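Local coordinates for tryptophan synthase alpha chain (Campylobacter jejuni, PDB 3THA), which probably carries out the aldol cleavage of indoleglycerol phosphate to indole and glyceraldehyde 3-phosphate, within the last step of tryptophan biosynthesis, at residues B[34-39]-B[237-242]; B[76-81]-B[91-96]. All blocks are in the same frame, centred on the assembly; numbering follows the deposited sequence.

Contact 1. Residues B[34-39]-B[237-242]; sequences LQRLDQ and GNLDII
R36 and D240 form a salt bridge on the surface of the TIM barrel, where the turn just after the first helix, 27-35, meets the start of the last, 239-248. The two side chains approach at a slant. The arginine chain bends at its third torsion (chi3 76°), which brings the guanidinium up to the carboxylate by its edge. NH1 donates to D240 OD2 at 3.2 Å with an N-H...O angle of 163°; the oxygen lies in the guanidinium plane and is met nearly along its own C-O axis. The two planes are turned 43° apart. OD2 alone faces the guanidinium, nearer NH1 than NH2, and OD1 points away, so the pairing is not two-pronged. L239 runs past R36 in the opposite direction, its CB 4.0 Å from R36 NH1, while its side chain also packs on A32 of helix 27-35. D240 sits in the first turn of helix 239-248, where the helix end would probably favour a negative carboxylate. The turn itself is opened by N238 as N-cap, whose OD1 accepts two weak bonds, from D240 N at 2.8 Å and from I241 N at 3.3 Å.

Contact 2. Residues B[76-81]-B[91-96]; sequences HSVFEL and LVFMVY
F93, V78 and F79 make the hydrophobic seam between strand 90-94 of the TIM barrel and helix 75-83, which precedes it in the chain and packs on the outside of the barrel. All three residues are buried, and no hydrogen bond crosses between the segments. Backbone hydrogen bonds hold the strand in the sheet, V92 and M94 pairing with strand 44-48 and F93 with I121. The F93 side chain lies about 8 Å from that of E46, the predicted proton acceptor, which is touched by the adjacent selenomethionine M94. The aliphatic contact is made by V78, which meets F93 from the opposite direction: its CG1, placed anti to the backbone N (chi1 169°), comes to the rim of the phenyl ring, 4.1 Å from F93 CE1. F93 also rests against L47, I117 and L120, residues of the two neighbouring strands. The aromatic contact lies at CE2 and CZ of the same ring. The two phenylalanine side chains cross at about a right angle, and F79 also meets the ring of Y103. F79 CE1 approaches the F93 edge near its plane, 3.8 Å from F93 CE2 and 3.9 Å from F93 CZ.

How the contacts relate
From the N terminus, the chain reaches 34-39 at the end of helix 27-35, crosses strand 44-48, and passes through helix 75-83 into strand 90-94. Contact 2 closes this short helix-to-strand loop, with nine residues between its segments. The chain then completes the remaining strands and helices before 237-242 returns to the first helix, where contact 1 closes a loop of 197 residues that holds the whole of contact 2. Contact 1 thus brings the two ends of the barrel sequence together at the surface, whereas contact 2 is buried between the sheet and the helix outside it. Their centres are 18 Å apart, yet L37 CD2 packs 3.9 Å from L91 CD2, and L34 touches L81.

Contact 1. Residues B[34-39]-B[237-242]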
# COMPACT_ATOMS: atom_id res chain seq x y z
N LEU B 34 8.33 22.27 4.53
CA LEU B 34 7.91 22.35 5.94
C LEU B 34 8.06 23.76 6.50
O LEU B 34 7.18 24.27 7.17
CB LEU B 34 8.65 21.32 6.79
CG LEU B 34 8.15 19.88 6.46
CD1 LEU B 34 9.01 18.76 7.08
CD2 LEU B 34 6.71 19.71 6.86
N GLN B 35 9.17 24.41 6.17
CA GLN B 35 9.38 25.73 6.65
C GLN B 35 8.33 26.69 6.12
O GLN B 35 8.13 27.75 6.70
CB GLN B 35 10.79 26.21 6.27
CG GLN B 35 11.91 25.37 6.87
CD GLN B 35 12.16 25.65 8.36
OE1 GLN B 35 11.24 25.84 9.17
NE2 GLN B 35 13.44 25.64 8.73
N ARG B 36 7.67 26.34 5.02
CA ARG B 36 6.68 27.25 4.45
C ARG B 36 5.25 26.85 4.80
O ARG B 36 4.27 27.41 4.32
CB ARG B 36 6.92 27.44 2.94
CG ARG B 36 8.01 28.49 2.59
CD ARG B 36 8.51 28.38 1.15
NE ARG B 36 7.54 28.94 0.21
CZ ARG B 36 7.77 29.21 -1.07
NH1 ARG B 36 8.96 28.98 -1.62
NH2 ARG B 36 6.80 29.73 -1.81
N LEU B 37 5.13 25.87 5.67
CA LEU B 37 3.83 25.29 5.97
C LEU B 37 2.89 26.33 6.60
O LEU B 37 1.71 26.36 6.32
CB LEU B 37 4.01 24.07 6.86
CG LEU B 37 2.86 23.10 6.99
CD1 LEU B 37 2.43 22.59 5.55
CD2 LEU B 37 3.26 21.95 7.93
N ASP B 38 3.44 27.16 7.47
CA ASP B 38 2.69 28.28 8.06
C ASP B 38 2.00 29.19 7.05
O ASP B 38 0.94 29.69 7.34
CB ASP B 38 3.59 29.12 8.97
CG ASP B 38 3.82 28.46 10.32
OD1 ASP B 38 3.14 27.45 10.60
OD2 ASP B 38 4.67 28.94 11.08
N GLN B 39 2.58 29.38 5.88
CA GLN B 39 1.91 30.22 4.87
C GLN B 39 1.11 29.45 3.84
O GLN B 39 0.59 30.07 2.91
CB GLN B 39 2.88 31.13 4.13
CG GLN B 39 3.79 31.96 5.00
CD GLN B 39 5.24 31.60 4.69
OE1 GLN B 39 5.79 32.00 3.66
NE2 GLN B 39 5.84 30.78 5.57
N GLY B 237 10.54 20.70 -10.14
CA GLY B 237 11.83 21.10 -9.61
C GLY B 237 11.76 22.54 -9.13
O GLY B 237 12.62 23.36 -9.51
N ASN B 238 10.74 22.84 -8.29
CA ASN B 238 10.38 24.23 -7.99
C ASN B 238 9.44 24.39 -6.84
O ASN B 238 8.27 24.12 -6.97
CB ASN B 238 9.71 24.88 -9.20
CG ASN B 238 9.70 26.42 -9.12
OD1 ASN B 238 9.44 27.03 -8.09
ND2 ASN B 238 9.97 27.04 -10.24
N LEU B 239 9.93 24.93 -5.73
CA LEU B 239 9.05 25.06 -4.60
C LEU B 239 7.89 26.03 -4.83
O LEU B 239 6.82 25.82 -4.28
CB LEU B 239 9.81 25.42 -3.33
CG LEU B 239 9.36 24.38 -2.32
CD1 LEU B 239 10.36 24.29 -1.21
CD2 LEU B 239 7.97 24.65 -1.74
N ASP B 240 8.09 27.08 -5.61
CA ASP B 240 7.01 28.05 -5.78
C ASP B 240 5.85 27.46 -6.58
O ASP B 240 4.70 27.86 -6.41
CB ASP B 240 7.52 29.34 -6.48
CG ASP B 240 8.80 29.89 -5.85
OD1 ASP B 240 9.74 30.21 -6.61
OD2 ASP B 240 8.90 29.98 -4.61
N ILE B 241 6.19 26.54 -7.49
CA ILE B 241 5.22 25.84 -8.33
C ILE B 241 4.52 24.80 -7.41
O ILE B 241 3.29 24.75 -7.36
CB ILE B 241 5.90 25.18 -9.60
CG1 ILE B 241 6.61 26.20 -10.46
CG2 ILE B 241 4.90 24.48 -10.48
CD1 ILE B 241 7.28 25.62 -11.73
N ILE B 242 5.29 24.01 -6.66
CA ILE B 242 4.67 23.06 -5.74
C ILE B 242 3.67 23.76 -4.87
O ILE B 242 2.55 23.32 -4.71
CB ILE B 242 5.66 22.39 -4.80
CG1 ILE B 242 6.70 21.61 -5.60
CG2 ILE B 242 4.92 21.45 -3.88
CD1 ILE B 242 7.83 21.07 -4.73

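Contact 2. Residues B[76-81]-B[91-96]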
# COMPACT_ATOMS: atom_id res chain seq x y z
N HIS B 76 15.60 8.20 10.64
CA HIS B 76 16.58 8.91 11.43
C HIS B 76 16.77 10.31 10.91
O HIS B 76 16.79 11.26 11.71
CB HIS B 76 17.91 8.16 11.46
CG HIS B 76 17.79 6.76 11.96
ND1 HIS B 76 17.82 6.44 13.30
CD2 HIS B 76 17.56 5.59 11.29
CE1 HIS B 76 17.66 5.13 13.43
NE2 HIS B 76 17.48 4.60 12.24
N SER B 77 16.88 10.44 9.58
CA SER B 77 17.13 11.73 8.97
C SER B 77 15.85 12.61 8.97
O SER B 77 15.94 13.85 9.09
CB SER B 77 17.76 11.59 7.60
OG SER B 77 16.84 11.14 6.63
N VAL B 78 14.68 11.97 8.91
CA VAL B 78 13.37 12.62 9.19
C VAL B 78 13.28 13.21 10.60
O VAL B 78 12.98 14.40 10.78
CB VAL B 78 12.18 11.67 8.93
CG1 VAL B 78 10.86 12.25 9.47
CG2 VAL B 78 12.07 11.35 7.44
N PHE B 79 13.53 12.38 11.61
CA PHE B 79 13.59 12.89 12.97
C PHE B 79 14.57 14.08 13.06
O PHE B 79 14.25 15.12 13.68
CB PHE B 79 13.98 11.78 13.94
CG PHE B 79 12.86 10.85 14.30
CD1 PHE B 79 11.54 11.33 14.47
CD2 PHE B 79 13.11 9.49 14.52
CE1 PHE B 79 10.49 10.47 14.85
CE2 PHE B 79 12.07 8.62 14.90
CZ PHE B 79 10.75 9.13 15.05
N GLU B 80 15.73 13.94 12.40
CA GLU B 80 16.72 15.05 12.36
C GLU B 80 16.15 16.31 11.70
O GLU B 80 16.41 17.41 12.14
CB GLU B 80 18.01 14.62 11.64
CG GLU B 80 19.04 13.98 12.54
CD GLU B 80 20.31 13.61 11.76
OE1 GLU B 80 20.47 12.40 11.46
OE2 GLU B 80 21.11 14.54 11.44
N LEU B 81 15.36 16.12 10.66
CA LEU B 81 14.68 17.19 9.95
C LEU B 81 13.57 17.88 10.73
O LEU B 81 13.47 19.11 10.72
CB LEU B 81 14.07 16.60 8.68
CG LEU B 81 13.08 17.46 7.92
CD1 LEU B 81 13.80 18.69 7.37
CD2 LEU B 81 12.54 16.60 6.82
N LEU B 91 1.29 18.20 12.70
CA LEU B 91 2.08 17.18 12.05
C LEU B 91 1.64 15.76 12.48
O LEU B 91 1.56 15.44 13.67
CB LEU B 91 3.56 17.41 12.33
CG LEU B 91 4.08 18.78 11.85
CD1 LEU B 91 5.53 18.98 12.23
CD2 LEU B 91 3.86 18.98 10.32
N VAL B 92 1.32 14.94 11.48
CA VAL B 92 0.80 13.60 11.70
C VAL B 92 1.64 12.60 10.86
O VAL B 92 1.76 12.75 9.64
CB VAL B 92 -0.70 13.51 11.27
CG1 VAL B 92 -1.18 12.06 11.19
CG2 VAL B 92 -1.56 14.25 12.28
N PHE B 93 2.23 11.60 11.52
CA PHE B 93 2.87 10.53 10.79
C PHE B 93 1.85 9.63 10.13
O PHE B 93 0.81 9.31 10.70
CB PHE B 93 3.74 9.68 11.69
CG PHE B 93 5.12 10.21 11.84
CD1 PHE B 93 5.81 10.73 10.75
CD2 PHE B 93 5.75 10.16 13.07
CE1 PHE B 93 7.10 11.22 10.89
CE2 PHE B 93 7.05 10.67 13.23
CZ PHE B 93 7.72 11.18 12.15
N MSE B 94 2.14 9.24 8.91
CA MSE B 94 1.46 8.13 8.29
C MSE B 94 2.60 7.24 7.83
O MSE B 94 3.31 7.57 6.92
CB MSE B 94 0.57 8.61 7.16
CG MSE B 94 -0.02 7.55 6.30
SE MSE B 94 -1.66 8.36 5.60
CE MSE B 94 -2.13 7.08 4.30
N VAL B 95 2.81 6.13 8.53
CA VAL B 95 3.84 5.16 8.22
C VAL B 95 3.25 3.76 8.35
O VAL B 95 2.29 3.55 9.05
CB VAL B 95 5.04 5.26 9.24
CG1 VAL B 95 5.81 6.54 9.06
CG2 VAL B 95 4.55 5.15 10.66
N TYR B 96 3.86 2.80 7.69
CA TYR B 96 3.55 1.42 7.95
C TYR B 96 4.20 1.00 9.22
O TYR B 96 5.19 1.61 9.65
CB TYR B 96 4.08 0.58 6.86
CG TYR B 96 3.31 0.72 5.60
CD1 TYR B 96 2.12 0.06 5.45
CD2 TYR B 96 3.77 1.51 4.54
CE1 TYR B 96 1.42 0.13 4.31
CE2 TYR B 96 3.05 1.59 3.36
CZ TYR B 96 1.86 0.87 3.26
OH TYR B 96 1.07 0.88 2.13